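Local coordinates for protein farnesyltransferase, putative (Trypanosoma cruzi, PDB 3WCA) that probably condenses two molecules of farnesyl diphosphate into squalene, using NADPH or NADH and magnesium, on the pathway to lanosterol, at residues 68-73 with 100-105; 152-157 with 224-229; 204-209 with 220-225; 286-291 with 331-336; 295-300 with 337-342. The protein carries 1 engineered substitution. All coordinates share one frame; numbering follows the deposited sequence.

Contact 1: 68-73 with 100-105; sequences DTVEDD and SGVGVG
Gly103 gives its backbone N-H to Asp73 OD2 in an almost perfectly straight bond, 3.1 Å from N to OD2 with an N-H...O angle of 178°. The donor comes down onto the carboxylate from above, 39° out of its plane. Having CG trans to its own N (chi1 -170°) turns the Asp73 carboxylate toward Gly103; its other oxygen, OD1, is hydrogen-bonded to Ser75 OG, two residues on in the chain. The tight part of the contact lies just beside this bond. Thr69 CG2 meets Gly103 CA at 3.7 Å, while the OG1 of this threonine turns back to Arg65 O on the same helix. Next to it, the CG1 branch of Val102 fills the dip between three residues: it lies 3.7 Å from Asp73 OD2, 3.9 Å from Thr69 O and 4.4 Å from Val70 CG2. Leu111 and Ile76 also touch Val102, so this valine is buried. Toward Gly101 the packing thins out to a grazing approach, Asp73 OD2 to Gly101 O at 4.3 Å, on an exposed run of loop. Glu71 leaves the helix on the side away from the loop; together with Asp68 and Asp72 it binds magnesium, and the three residues spell the first D-x-x-E-D aspartate-rich motif of squalene synthases.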
# COMPACT_ATOMS: atom_id res chain seq x y z
N ASP A 68 7.12 -10.64 0.05
CA ASP A 68 7.20 -9.81 1.23
C ASP A 68 7.67 -10.62 2.43
O ASP A 68 8.46 -10.14 3.25
CB ASP A 68 5.85 -9.19 1.54
CG ASP A 68 5.91 -8.25 2.72
OD1 ASP A 68 6.55 -7.19 2.59
OD2 ASP A 68 5.33 -8.58 3.77
N THR A 69 7.18 -11.85 2.54
CA THR A 69 7.54 -12.72 3.64
C THR A 69 9.05 -13.03 3.65
O THR A 69 9.66 -13.14 4.71
CB THR A 69 6.72 -14.02 3.59
OG1 THR A 69 5.33 -13.70 3.76
CG2 THR A 69 7.14 -14.98 4.68
N VAL A 70 9.64 -13.16 2.47
CA VAL A 70 11.08 -13.43 2.40
C VAL A 70 11.85 -12.14 2.75
O VAL A 70 12.78 -12.16 3.55
CB VAL A 70 11.50 -13.91 0.99
CG1 VAL A 70 13.02 -14.05 0.91
CG2 VAL A 70 10.84 -15.24 0.68
N GLU A 71 11.43 -11.02 2.17
CA GLU A 71 12.08 -9.75 2.43
C GLU A 71 12.05 -9.34 3.90
O GLU A 71 13.03 -8.77 4.41
CB GLU A 71 11.43 -8.65 1.59
CG GLU A 71 11.90 -7.24 1.95
CD GLU A 71 10.98 -6.16 1.42
OE1 GLU A 71 9.74 -6.33 1.52
OE2 GLU A 71 11.48 -5.13 0.91
N ASP A 72 10.95 -9.63 4.58
CA ASP A 72 10.80 -9.24 5.98
C ASP A 72 11.34 -10.18 7.05
O ASP A 72 11.45 -9.78 8.21
CB ASP A 72 9.32 -8.93 6.29
CG ASP A 72 8.82 -7.69 5.56
OD1 ASP A 72 9.59 -6.71 5.49
OD2 ASP A 72 7.67 -7.70 5.08
N ASP A 73 11.68 -11.41 6.69
CA ASP A 73 12.22 -12.31 7.70
C ASP A 73 13.64 -11.88 8.01
O ASP A 73 14.55 -12.11 7.22
CB ASP A 73 12.22 -13.76 7.20
CG ASP A 73 12.54 -14.74 8.32
OD1 ASP A 73 13.10 -14.30 9.34
OD2 ASP A 73 12.25 -15.94 8.17
N SER A 100 10.47 -23.99 3.01
CA SER A 100 10.20 -24.48 4.36
C SER A 100 10.58 -23.69 5.61
O SER A 100 9.84 -23.72 6.59
CB SER A 100 10.77 -25.89 4.50
OG SER A 100 10.09 -26.80 3.65
N GLY A 101 11.71 -22.99 5.61
CA GLY A 101 12.08 -22.28 6.83
C GLY A 101 12.05 -20.76 6.81
O GLY A 101 12.99 -20.10 7.25
N VAL A 102 10.95 -20.19 6.33
CA VAL A 102 10.86 -18.75 6.26
C VAL A 102 9.50 -18.21 6.69
O VAL A 102 8.46 -18.78 6.35
CB VAL A 102 11.17 -18.28 4.83
CG1 VAL A 102 11.20 -16.76 4.77
CG2 VAL A 102 12.49 -18.87 4.37
N GLY A 103 9.52 -17.11 7.44
CA GLY A 103 8.29 -16.49 7.89
C GLY A 103 7.72 -16.96 9.21
O GLY A 103 8.14 -17.97 9.77
N VAL A 104 6.74 -16.20 9.70
CA VAL A 104 6.06 -16.51 10.95
C VAL A 104 4.57 -16.74 10.71
O VAL A 104 3.99 -16.17 9.78
CB VAL A 104 6.23 -15.35 11.97
CG1 VAL A 104 5.61 -14.07 11.42
CG2 VAL A 104 5.57 -15.71 13.29
N GLY A 105 3.95 -17.58 11.53
CA GLY A 105 2.53 -17.85 11.40
C GLY A 105 2.08 -18.32 10.03
O GLY A 105 2.77 -19.08 9.36

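Contact 2: 152-157 with 224-229; sequences ETKADY and REIWEK
Glu225 reaches across to the start of helix 154-179, and each part of its side chain has a partner there. Its CB rests near Glu152 O, and CG runs past Lys154 CG at 3.8 Å. With CG trans to the backbone N (chi1 -168°) and the chain extended beyond it, the carboxylate is carried over the Lys154 side chain, the two crossing at about a right angle, and CD comes to lie beside Lys154 CG. At the tip, OE1 accepts the backbone N-H of Lys154 at 2.9 Å in a nearly straight bond (174°) that arrives well above the carboxylate plane, and it also accepts a hydrogen bond from a water that in turn accepts from Ala155 N. OE2 lies along the lysine methylenes. Behind this, Glu225 N donates to Glu152 O at 2.7 Å. Glu152 and Arg224 run side by side, and OE1 of Glu152 meets Arg224 NE at 2.5 Å at the guanidinium edge; the two flat groups are nearly coplanar, 17° apart, in a salt bridge whose exact length, being so short, is uncertain. Thr153 and Asp156 form a capping box: Asp156 N donates to Thr153 OG1 at 2.8 Å, and Thr153 N donates back to Asp156 OD1 at 3.1 Å. The N-H groups of Lys154, Ala155 and Asp156 thus all find acceptors, and the negative charge of Glu225, lying at the positive end of a helix, is probably stabilised there and less readily protonated.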
# COMPACT_ATOMS: atom_id res chain seq x y z
N GLU A 152 17.57 6.85 2.26
CA GLU A 152 18.12 8.12 2.69
C GLU A 152 17.37 9.33 2.14
O GLU A 152 17.02 10.25 2.88
CB GLU A 152 19.60 8.21 2.28
CG GLU A 152 20.49 7.11 2.87
CD GLU A 152 20.51 7.10 4.40
OE1 GLU A 152 20.62 8.19 5.00
OE2 GLU A 152 20.42 6.01 5.00
N THR A 153 17.12 9.32 0.83
CA THR A 153 16.46 10.44 0.17
C THR A 153 14.96 10.25 -0.07
O THR A 153 14.42 9.16 0.08
CB THR A 153 17.10 10.70 -1.20
OG1 THR A 153 16.90 9.54 -2.02
CG2 THR A 153 18.62 10.98 -1.05
N LYS A 154 14.31 11.34 -0.47
CA LYS A 154 12.89 11.35 -0.78
C LYS A 154 12.74 10.53 -2.04
O LYS A 154 11.72 9.86 -2.24
CB LYS A 154 12.40 12.77 -1.01
CG LYS A 154 12.62 13.66 0.20
CD LYS A 154 12.13 15.08 -0.03
CE LYS A 154 10.63 15.18 -0.09
NZ LYS A 154 10.21 16.62 -0.09
N ALA A 155 13.75 10.59 -2.89
CA ALA A 155 13.78 9.83 -4.14
C ALA A 155 13.81 8.36 -3.77
O ALA A 155 13.11 7.55 -4.38
CB ALA A 155 15.04 10.19 -4.95
N ASP A 156 14.63 8.01 -2.78
CA ASP A 156 14.72 6.64 -2.30
C ASP A 156 13.34 6.22 -1.77
O ASP A 156 12.84 5.15 -2.11
CB ASP A 156 15.73 6.52 -1.14
CG ASP A 156 17.19 6.62 -1.59
OD1 ASP A 156 18.04 6.84 -0.70
OD2 ASP A 156 17.50 6.48 -2.79
N TYR A 157 12.75 7.07 -0.93
CA TYR A 157 11.44 6.81 -0.33
C TYR A 157 10.43 6.49 -1.44
O TYR A 157 9.80 5.44 -1.42
CB TYR A 157 11.01 8.05 0.47
CG TYR A 157 9.68 7.99 1.21
CD1 TYR A 157 9.29 6.86 1.94
CD2 TYR A 157 8.86 9.12 1.27
CE1 TYR A 157 8.12 6.86 2.72
CE2 TYR A 157 7.69 9.13 2.04
CZ TYR A 157 7.33 8.00 2.76
OH TYR A 157 6.19 8.05 3.55
N ARG A 224 15.63 9.94 5.55
CA ARG A 224 16.53 10.84 6.27
C ARG A 224 16.37 12.26 5.73
O ARG A 224 16.31 13.22 6.49
CB ARG A 224 17.98 10.37 6.11
CG ARG A 224 19.02 11.32 6.69
CD ARG A 224 20.43 10.84 6.37
NE ARG A 224 20.75 9.61 7.09
CZ ARG A 224 21.10 9.57 8.37
NH1 ARG A 224 21.19 10.69 9.07
NH2 ARG A 224 21.34 8.40 8.95
N GLU A 225 16.29 12.39 4.41
CA GLU A 225 16.15 13.70 3.81
C GLU A 225 15.05 14.51 4.49
O GLU A 225 15.13 15.73 4.56
CB GLU A 225 15.85 13.59 2.31
CG GLU A 225 15.98 14.92 1.58
CD GLU A 225 15.59 14.86 0.11
OE1 GLU A 225 15.83 13.81 -0.53
OE2 GLU A 225 15.06 15.86 -0.40
N ILE A 226 14.03 13.83 5.00
CA ILE A 226 12.95 14.54 5.66
C ILE A 226 13.14 14.65 7.17
O ILE A 226 12.98 15.74 7.74
CB ILE A 226 11.56 13.89 5.35
CG1 ILE A 226 11.21 14.12 3.88
CG2 ILE A 226 10.47 14.48 6.25
CD1 ILE A 226 9.84 13.60 3.46
N TRP A 227 13.49 13.56 7.84
CA TRP A 227 13.64 13.65 9.28
C TRP A 227 14.89 14.35 9.83
O TRP A 227 14.88 14.83 10.96
CB TRP A 227 13.49 12.27 9.95
CG TRP A 227 14.44 11.18 9.54
CD1 TRP A 227 14.16 10.11 8.74
CD2 TRP A 227 15.78 10.97 10.03
NE1 TRP A 227 15.22 9.24 8.71
CE2 TRP A 227 16.23 9.75 9.49
CE3 TRP A 227 16.63 11.69 10.87
CZ2 TRP A 227 17.50 9.23 9.77
CZ3 TRP A 227 17.90 11.18 11.15
CH2 TRP A 227 18.32 9.95 10.60
N GLU A 228 15.96 14.44 9.03
CA GLU A 228 17.18 15.08 9.53
C GLU A 228 17.03 16.58 9.75
O GLU A 228 17.94 17.24 10.27
CB GLU A 228 18.36 14.78 8.59
CG GLU A 228 18.40 15.57 7.29
CD GLU A 228 19.60 15.17 6.44
OE1 GLU A 228 20.65 14.83 7.02
OE2 GLU A 228 19.50 15.21 5.20
N LYS A 229 15.87 17.11 9.38
CA LYS A 229 15.57 18.53 9.55
C LYS A 229 14.97 18.78 10.93
O LYS A 229 14.78 19.94 11.33
CB LYS A 229 14.55 18.98 8.50
CG LYS A 229 14.95 18.77 7.04
CD LYS A 229 13.88 19.40 6.13
CE LYS A 229 14.29 19.38 4.66
NZ LYS A 229 14.41 18.00 4.12
O HOH W 1 15.35 13.28 -2.99

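Contact 3: 204-209 with 220-225; sequences NIIRDF and VFWPRE
Ile205 CG2 forms the apolar centre, wedged 3.5 Å from Trp222 CD1 and 3.6 Å from Phe221 CB. Here the last turn of helix 191-207, one of the helices around the active site of the all-helical isoprenoid synthase fold, is covered by the loop leading to helix 224-227. The CG2 branch of Ile205 lies trans to the backbone N, which turns this methyl toward both aromatic residues. Ile205 and Trp222 run antiparallel alongside each other, whereas Phe221 crosses the isoleucine at about a right angle and continues to within about 5 Å of a bound magnesium ion. Farther out, Phe209 sets CD1 over the middle of the indole, 3.5 Å from Trp222 CE2; the rings are inclined at 44°, an oblique pairing. Ile206 packs more loosely on the indole, CG2 4.5 Å from CZ2, and Met253 and Cys249 of helix 243-258 also pack on the tryptophan. Asp208, paired with Arg207, opens the second D-x-x-E-D sequence of the chain. At the polar edge, the indole N-H of Trp222 donates to Ile205 O, 3.2 Å from NE1: the oxygen lies in the ring plane, but NE1 stands 55° above the carbonyl plane.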
# COMPACT_ATOMS: atom_id res chain seq x y z
N ASN A 204 0.41 4.15 5.41
CA ASN A 204 0.69 3.09 6.35
C ASN A 204 2.06 3.30 7.00
O ASN A 204 2.20 3.10 8.19
CB ASN A 204 0.63 1.71 5.68
CG ASN A 204 -0.79 1.32 5.27
OD1 ASN A 204 -1.77 1.90 5.74
ND2 ASN A 204 -0.90 0.33 4.40
N ILE A 205 3.05 3.69 6.21
CA ILE A 205 4.39 3.92 6.75
C ILE A 205 4.34 5.00 7.84
O ILE A 205 5.02 4.90 8.88
CB ILE A 205 5.39 4.31 5.62
CG1 ILE A 205 5.87 3.05 4.90
CG2 ILE A 205 6.59 5.08 6.20
CD1 ILE A 205 6.72 3.31 3.65
N ILE A 206 3.52 6.02 7.61
CA ILE A 206 3.37 7.10 8.57
C ILE A 206 2.67 6.59 9.84
O ILE A 206 3.15 6.84 10.95
CB ILE A 206 2.53 8.25 7.98
CG1 ILE A 206 3.31 8.95 6.87
CG2 ILE A 206 2.16 9.24 9.08
CD1 ILE A 206 2.53 10.04 6.15
N ARG A 207 1.56 5.88 9.66
CA ARG A 207 0.79 5.35 10.79
C ARG A 207 1.56 4.34 11.62
O ARG A 207 1.42 4.32 12.85
CB ARG A 207 -0.51 4.67 10.30
CG ARG A 207 -1.36 4.03 11.45
CD ARG A 207 -2.25 2.87 10.96
NE ARG A 207 -1.47 1.82 10.30
CZ ARG A 207 -1.97 0.93 9.45
NH1 ARG A 207 -3.27 0.95 9.15
NH2 ARG A 207 -1.17 0.03 8.86
N ASP A 208 2.36 3.50 10.97
CA ASP A 208 3.10 2.44 11.67
C ASP A 208 4.50 2.80 12.17
O ASP A 208 5.26 1.90 12.53
CB ASP A 208 3.19 1.19 10.78
CG ASP A 208 1.82 0.63 10.40
OD1 ASP A 208 0.86 0.86 11.16
OD2 ASP A 208 1.72 -0.05 9.35
N PHE A 209 4.83 4.08 12.20
CA PHE A 209 6.16 4.49 12.67
C PHE A 209 6.61 3.84 13.98
O PHE A 209 7.66 3.20 14.02
CB PHE A 209 6.22 6.01 12.85
CG PHE A 209 7.52 6.49 13.45
CD1 PHE A 209 8.64 6.68 12.65
CD2 PHE A 209 7.64 6.72 14.82
CE1 PHE A 209 9.85 7.08 13.20
CE2 PHE A 209 8.85 7.12 15.38
CZ PHE A 209 9.95 7.30 14.57
N VAL A 220 12.90 1.08 9.66
CA VAL A 220 12.75 2.50 9.38
C VAL A 220 12.51 2.77 7.91
O VAL A 220 13.25 2.28 7.05
CB VAL A 220 14.00 3.29 9.83
CG1 VAL A 220 13.92 4.72 9.31
CG2 VAL A 220 14.11 3.29 11.34
N PHE A 221 11.48 3.57 7.63
CA PHE A 221 11.12 3.91 6.26
C PHE A 221 11.12 5.41 6.02
O PHE A 221 11.38 5.85 4.91
CB PHE A 221 9.75 3.31 5.93
CG PHE A 221 9.71 1.82 6.03
CD1 PHE A 221 10.27 1.03 5.03
CD2 PHE A 221 9.15 1.19 7.14
CE1 PHE A 221 10.28 -0.37 5.14
CE2 PHE A 221 9.15 -0.20 7.27
CZ PHE A 221 9.72 -0.99 6.26
N TRP A 222 10.82 6.19 7.05
CA TRP A 222 10.82 7.63 6.88
C TRP A 222 12.20 8.00 6.32
O TRP A 222 13.23 7.56 6.84
CB TRP A 222 10.57 8.31 8.24
CG TRP A 222 9.16 8.13 8.76
CD1 TRP A 222 8.28 7.13 8.45
CD2 TRP A 222 8.49 8.98 9.70
NE1 TRP A 222 7.10 7.30 9.14
CE2 TRP A 222 7.20 8.43 9.92
CE3 TRP A 222 8.84 10.16 10.39
CZ2 TRP A 222 6.27 9.01 10.79
CZ3 TRP A 222 7.92 10.74 11.25
CH2 TRP A 222 6.64 10.16 11.44
N PRO A 223 12.25 8.80 5.24
CA PRO A 223 13.51 9.20 4.62
C PRO A 223 14.34 10.21 5.43
O PRO A 223 13.81 11.20 5.93
CB PRO A 223 13.07 9.77 3.28
CG PRO A 223 11.78 10.44 3.65
CD PRO A 223 11.11 9.39 4.51
N ARG A 224 15.63 9.94 5.55
CA ARG A 224 16.53 10.84 6.27
C ARG A 224 16.37 12.26 5.73
O ARG A 224 16.31 13.22 6.49
CB ARG A 224 17.98 10.37 6.11
CG ARG A 224 19.02 11.32 6.69
CD ARG A 224 20.43 10.84 6.37
NE ARG A 224 20.75 9.61 7.09
CZ ARG A 224 21.10 9.57 8.37
NH1 ARG A 224 21.19 10.69 9.07
NH2 ARG A 224 21.34 8.40 8.95
N GLU A 225 16.29 12.39 4.41
CA GLU A 225 16.15 13.70 3.81
C GLU A 225 15.05 14.51 4.49
O GLU A 225 15.13 15.73 4.56
CB GLU A 225 15.85 13.59 2.31
CG GLU A 225 15.98 14.92 1.58
CD GLU A 225 15.59 14.86 0.11
OE1 GLU A 225 15.83 13.81 -0.53
OE2 GLU A 225 15.06 15.86 -0.40

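Contact 4: 286-291 with 331-336; sequences MAMATL and TYTLRL
Thr333 OG1, hydrogen-bonded to Leu329 O one turn back on its own helix, has the bent end of Met288 packed against it, CE 3.7 Å and SD 3.8 Å from that oxygen. Met288 reaches this place by folding on itself. Its CG stands trans to the backbone N, and bends at chi2 (67°) and again at chi3 curl the thioether against the threonine instead of letting it extend. On the way, Met288 CG passes Tyr332 CB at 3.8 Å. The helices that carry these residues, 274-294 and 322-338, belong to the C-terminal part of this all-helical isoprenoid synthase fold and run nearly parallel here, their local axes 8.8 Å apart and inclined at 16°. Ala289 is the small residue at the closest backbone approach. Its methyl sits over the middle of the Tyr332 ring in a CH-pi contact, CB 3.7 Å from the ring centroid and 12° off the normal, so the tyrosine lies flat along the neighbouring helix; Ile315 of helix 309-318 also touches it. Farther along, Leu336 brings its CD1 branch up to Leu291, 4.0 Å from CD2 and 3.9 Å from the backbone O. Met288 also packs on Phe199 of helix 191-207, while Thr333 leans on Val354, Ile358 and Met361 of helix 347-362.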
# COMPACT_ATOMS: atom_id res chain seq x y z
N MET A 286 -10.06 4.97 2.94
CA MET A 286 -9.58 4.55 4.26
C MET A 286 -8.23 5.21 4.58
O MET A 286 -7.97 5.58 5.72
CB MET A 286 -9.40 3.04 4.29
CG MET A 286 -10.64 2.29 3.95
SD MET A 286 -11.33 1.66 5.43
CE MET A 286 -10.90 -0.07 5.15
N ALA A 287 -7.38 5.31 3.57
CA ALA A 287 -6.07 5.91 3.74
C ALA A 287 -6.21 7.39 4.09
O ALA A 287 -5.52 7.89 4.97
CB ALA A 287 -5.24 5.74 2.46
N MET A 288 -7.12 8.08 3.41
CA MET A 288 -7.32 9.49 3.69
C MET A 288 -7.91 9.69 5.09
O MET A 288 -7.59 10.68 5.75
CB MET A 288 -8.23 10.14 2.63
CG MET A 288 -8.38 11.65 2.80
SD MET A 288 -6.87 12.63 2.49
CE MET A 288 -6.90 12.63 0.77
N ALA A 289 -8.74 8.75 5.55
CA ALA A 289 -9.31 8.85 6.89
C ALA A 289 -8.19 8.66 7.91
O ALA A 289 -8.11 9.40 8.90
CB ALA A 289 -10.41 7.80 7.11
N THR A 290 -7.33 7.68 7.68
CA THR A 290 -6.21 7.43 8.58
C THR A 290 -5.28 8.65 8.59
O THR A 290 -4.87 9.13 9.65
CB THR A 290 -5.40 6.22 8.12
OG1 THR A 290 -6.22 5.05 8.18
CG2 THR A 290 -4.19 6.01 9.00
N LEU A 291 -4.97 9.15 7.40
CA LEU A 291 -4.10 10.30 7.25
C LEU A 291 -4.64 11.53 7.98
O LEU A 291 -3.87 12.28 8.58
CB LEU A 291 -3.92 10.63 5.76
CG LEU A 291 -2.77 11.60 5.48
CD1 LEU A 291 -1.43 10.88 5.75
CD2 LEU A 291 -2.85 12.12 4.05
N THR A 331 -14.61 15.40 2.75
CA THR A 331 -14.89 15.46 4.18
C THR A 331 -13.65 15.18 5.03
O THR A 331 -13.36 15.92 5.97
CB THR A 331 -15.98 14.45 4.60
OG1 THR A 331 -17.24 14.84 4.04
CG2 THR A 331 -16.10 14.40 6.11
N TYR A 332 -12.95 14.10 4.72
CA TYR A 332 -11.75 13.75 5.47
C TYR A 332 -10.63 14.75 5.21
O TYR A 332 -9.89 15.10 6.12
CB TYR A 332 -11.31 12.33 5.13
CG TYR A 332 -12.16 11.29 5.82
CD1 TYR A 332 -12.19 11.20 7.21
CD2 TYR A 332 -12.96 10.43 5.08
CE1 TYR A 332 -13.01 10.28 7.85
CE2 TYR A 332 -13.79 9.50 5.71
CZ TYR A 332 -13.81 9.43 7.09
OH TYR A 332 -14.62 8.50 7.71
N THR A 333 -10.51 15.20 3.97
CA THR A 333 -9.48 16.17 3.64
C THR A 333 -9.72 17.44 4.46
O THR A 333 -8.78 18.05 4.95
CB THR A 333 -9.52 16.55 2.15
OG1 THR A 333 -9.29 15.39 1.35
CG2 THR A 333 -8.45 17.61 1.85
N LEU A 334 -10.99 17.82 4.59
CA LEU A 334 -11.33 19.02 5.36
C LEU A 334 -11.09 18.81 6.85
O LEU A 334 -10.84 19.78 7.58
CB LEU A 334 -12.80 19.42 5.11
CG LEU A 334 -13.19 19.96 3.73
CD1 LEU A 334 -14.69 20.20 3.66
CD2 LEU A 334 -12.44 21.25 3.46
N ARG A 335 -11.19 17.57 7.32
CA ARG A 335 -10.95 17.28 8.74
C ARG A 335 -9.46 17.40 9.03
O ARG A 335 -9.06 17.81 10.13
CB ARG A 335 -11.42 15.87 9.12
CG ARG A 335 -12.88 15.77 9.53
CD ARG A 335 -13.20 16.65 10.74
NE ARG A 335 -12.61 16.17 11.99
CZ ARG A 335 -12.79 16.75 13.17
NH1 ARG A 335 -13.54 17.84 13.27
NH2 ARG A 335 -12.25 16.23 14.26
N LEU A 336 -8.64 17.00 8.06
CA LEU A 336 -7.20 17.05 8.21
C LEU A 336 -6.80 18.52 8.39
O LEU A 336 -6.15 18.88 9.36
CB LEU A 336 -6.53 16.42 6.98
CG LEU A 336 -5.02 16.14 6.98
CD1 LEU A 336 -4.67 15.08 5.93
CD2 LEU A 336 -4.27 17.42 6.72

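Contact 5: 295-300 with 337-342; sequences FNNKDV and AARMNA
Asn296 ND2 donates to Arg339 O at 3.0 Å, with an N-H...O angle of 154° and the nitrogen in the carbonyl plane. The other end of the same amide, OD1, accepts from Asn251 ND2 on helix 243-258, so both ends of the group are held and its rotation is fixed. A second set of contacts is electrostatic without being hydrogen-bonded. The guanidinium of Arg339, brought back over the loop by a bend at chi3 (46°), lies with one face against Phe295 O, which is 3.0 Å from NH2 and 3.2 Å from CZ; the N-H bonds point past the oxygen at poor angles. Asn297 adjoins the same group, its CB 3.3 Å from Arg339 NH2, and the amide and guanidinium planes are turned 49° apart. Apolar contact centres on the ring of Phe295, which offers its edge to Met340, CE2 to CB at 3.7 Å, while Asn296 CB lies over one ring face. Val254 of helix 243-258 also touches this phenylalanine, and Ile350 of helix 347-362 the methionine. Within the loop, Asn297 OD1 accepts from Asp299 N at 2.9 Å, an Asx turn, and ND2 of the same asparagine donates to Leu293 O, which Arg339 NH1 also reaches in a weak bond. Side-chain donors therefore serve backbone carbonyls near the ends of helices 274-294 and 322-338, and the positive charge of Arg339, close to the C-terminal end of the former, is probably favoured by its dipole.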
# COMPACT_ATOMS: atom_id res chain seq x y z
N PHE A 295 -2.44 13.06 11.25
CA PHE A 295 -1.90 14.39 11.10
C PHE A 295 -1.91 15.19 12.40
O PHE A 295 -2.92 15.25 13.09
CB PHE A 295 -2.69 15.16 10.04
CG PHE A 295 -2.24 16.58 9.86
CD1 PHE A 295 -0.93 16.86 9.46
CD2 PHE A 295 -3.12 17.64 10.08
CE1 PHE A 295 -0.51 18.19 9.30
CE2 PHE A 295 -2.71 18.96 9.91
CZ PHE A 295 -1.39 19.24 9.52
N ASN A 296 -0.77 15.79 12.73
CA ASN A 296 -0.63 16.62 13.92
C ASN A 296 -1.08 15.87 15.17
O ASN A 296 -1.54 16.48 16.13
CB ASN A 296 -1.47 17.90 13.73
CG ASN A 296 -0.92 19.09 14.52
OD1 ASN A 296 0.27 19.19 14.76
ND2 ASN A 296 -1.81 19.99 14.91
N ASN A 297 -0.92 14.55 15.17
CA ASN A 297 -1.33 13.71 16.30
C ASN A 297 -0.12 13.08 16.96
O ASN A 297 0.47 12.16 16.42
CB ASN A 297 -2.28 12.60 15.82
CG ASN A 297 -2.86 11.78 16.96
OD1 ASN A 297 -2.44 11.91 18.12
ND2 ASN A 297 -3.84 10.93 16.64
N LYS A 298 0.23 13.55 18.16
CA LYS A 298 1.41 13.01 18.82
C LYS A 298 1.25 11.57 19.33
O LYS A 298 2.23 10.94 19.73
CB LYS A 298 1.88 13.96 19.94
CG LYS A 298 1.49 13.59 21.34
CD LYS A 298 0.08 14.00 21.66
CE LYS A 298 -0.18 13.82 23.15
NZ LYS A 298 0.77 14.61 23.96
N ASP A 299 0.03 11.05 19.30
CA ASP A 299 -0.22 9.69 19.75
C ASP A 299 0.44 8.71 18.80
O ASP A 299 0.71 7.57 19.16
CB ASP A 299 -1.73 9.40 19.80
CG ASP A 299 -2.44 10.12 20.93
OD1 ASP A 299 -1.76 10.46 21.92
OD2 ASP A 299 -3.67 10.33 20.84
N VAL A 300 0.69 9.17 17.58
CA VAL A 300 1.33 8.35 16.57
C VAL A 300 2.68 7.80 17.05
O VAL A 300 3.13 6.75 16.60
CB VAL A 300 1.56 9.19 15.27
CG1 VAL A 300 2.49 8.48 14.32
CG2 VAL A 300 0.21 9.47 14.60
N ALA A 337 -7.23 19.36 7.45
CA ALA A 337 -6.93 20.78 7.47
C ALA A 337 -7.40 21.46 8.75
O ALA A 337 -6.71 22.31 9.30
CB ALA A 337 -7.55 21.46 6.27
N ALA A 338 -8.59 21.09 9.22
CA ALA A 338 -9.15 21.69 10.42
C ALA A 338 -8.30 21.43 11.66
O ALA A 338 -8.33 22.21 12.61
CB ALA A 338 -10.57 21.18 10.65
N ARG A 339 -7.52 20.36 11.63
CA ARG A 339 -6.69 19.99 12.77
C ARG A 339 -5.37 20.75 12.94
O ARG A 339 -4.55 20.36 13.77
CB ARG A 339 -6.40 18.49 12.74
CG ARG A 339 -7.62 17.61 12.97
CD ARG A 339 -7.22 16.16 13.18
NE ARG A 339 -6.09 16.06 14.10
CZ ARG A 339 -5.67 14.93 14.66
NH1 ARG A 339 -6.29 13.78 14.41
NH2 ARG A 339 -4.63 14.95 15.48
N MET A 340 -5.15 21.82 12.18
CA MET A 340 -3.90 22.57 12.32
C MET A 340 -4.09 24.05 12.66
O MET A 340 -5.21 24.56 12.64
CB MET A 340 -3.03 22.44 11.07
CG MET A 340 -3.39 23.39 9.94
SD MET A 340 -2.22 23.29 8.57
CE MET A 340 -3.32 23.58 7.15
N ASN A 341 -2.98 24.72 12.96
CA ASN A 341 -2.97 26.14 13.30
C ASN A 341 -1.96 26.93 12.47
O ASN A 341 -1.08 26.36 11.83
CB ASN A 341 -2.64 26.33 14.79
CG ASN A 341 -3.87 26.53 15.65
OD1 ASN A 341 -4.67 27.43 15.41
ND2 ASN A 341 -4.03 25.68 16.66
N ALA A 342 -2.09 28.26 12.49
CA ALA A 342 -1.18 29.13 11.76
C ALA A 342 0.19 29.11 12.42
O ALA A 342 1.18 29.57 11.85
CB ALA A 342 -1.74 30.55 11.73

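Contacts 3 and 4 are buried and mostly apolar, contact 1 is partly buried, and contacts 2 and 5 lie at the surface, where carboxylates, amides and two arginines carry the polar chemistry. Contacts 2 and 3 touch through Tyr157 and Pro223, and one loop-to-helix run packs on helix 191-207 through Phe221 and Trp222 and on the start of helix 154-179 through Arg224 and Glu225. Contacts 4 and 5 both use helix 322-338 and meet where Leu336 O abuts Phe295, while Ile206 packs on Leu291 to join contact 3 to contact 4. Contact 1 touches none of the others; its centre lies about 22 Å from that of contact 3, yet both border the magnesium region.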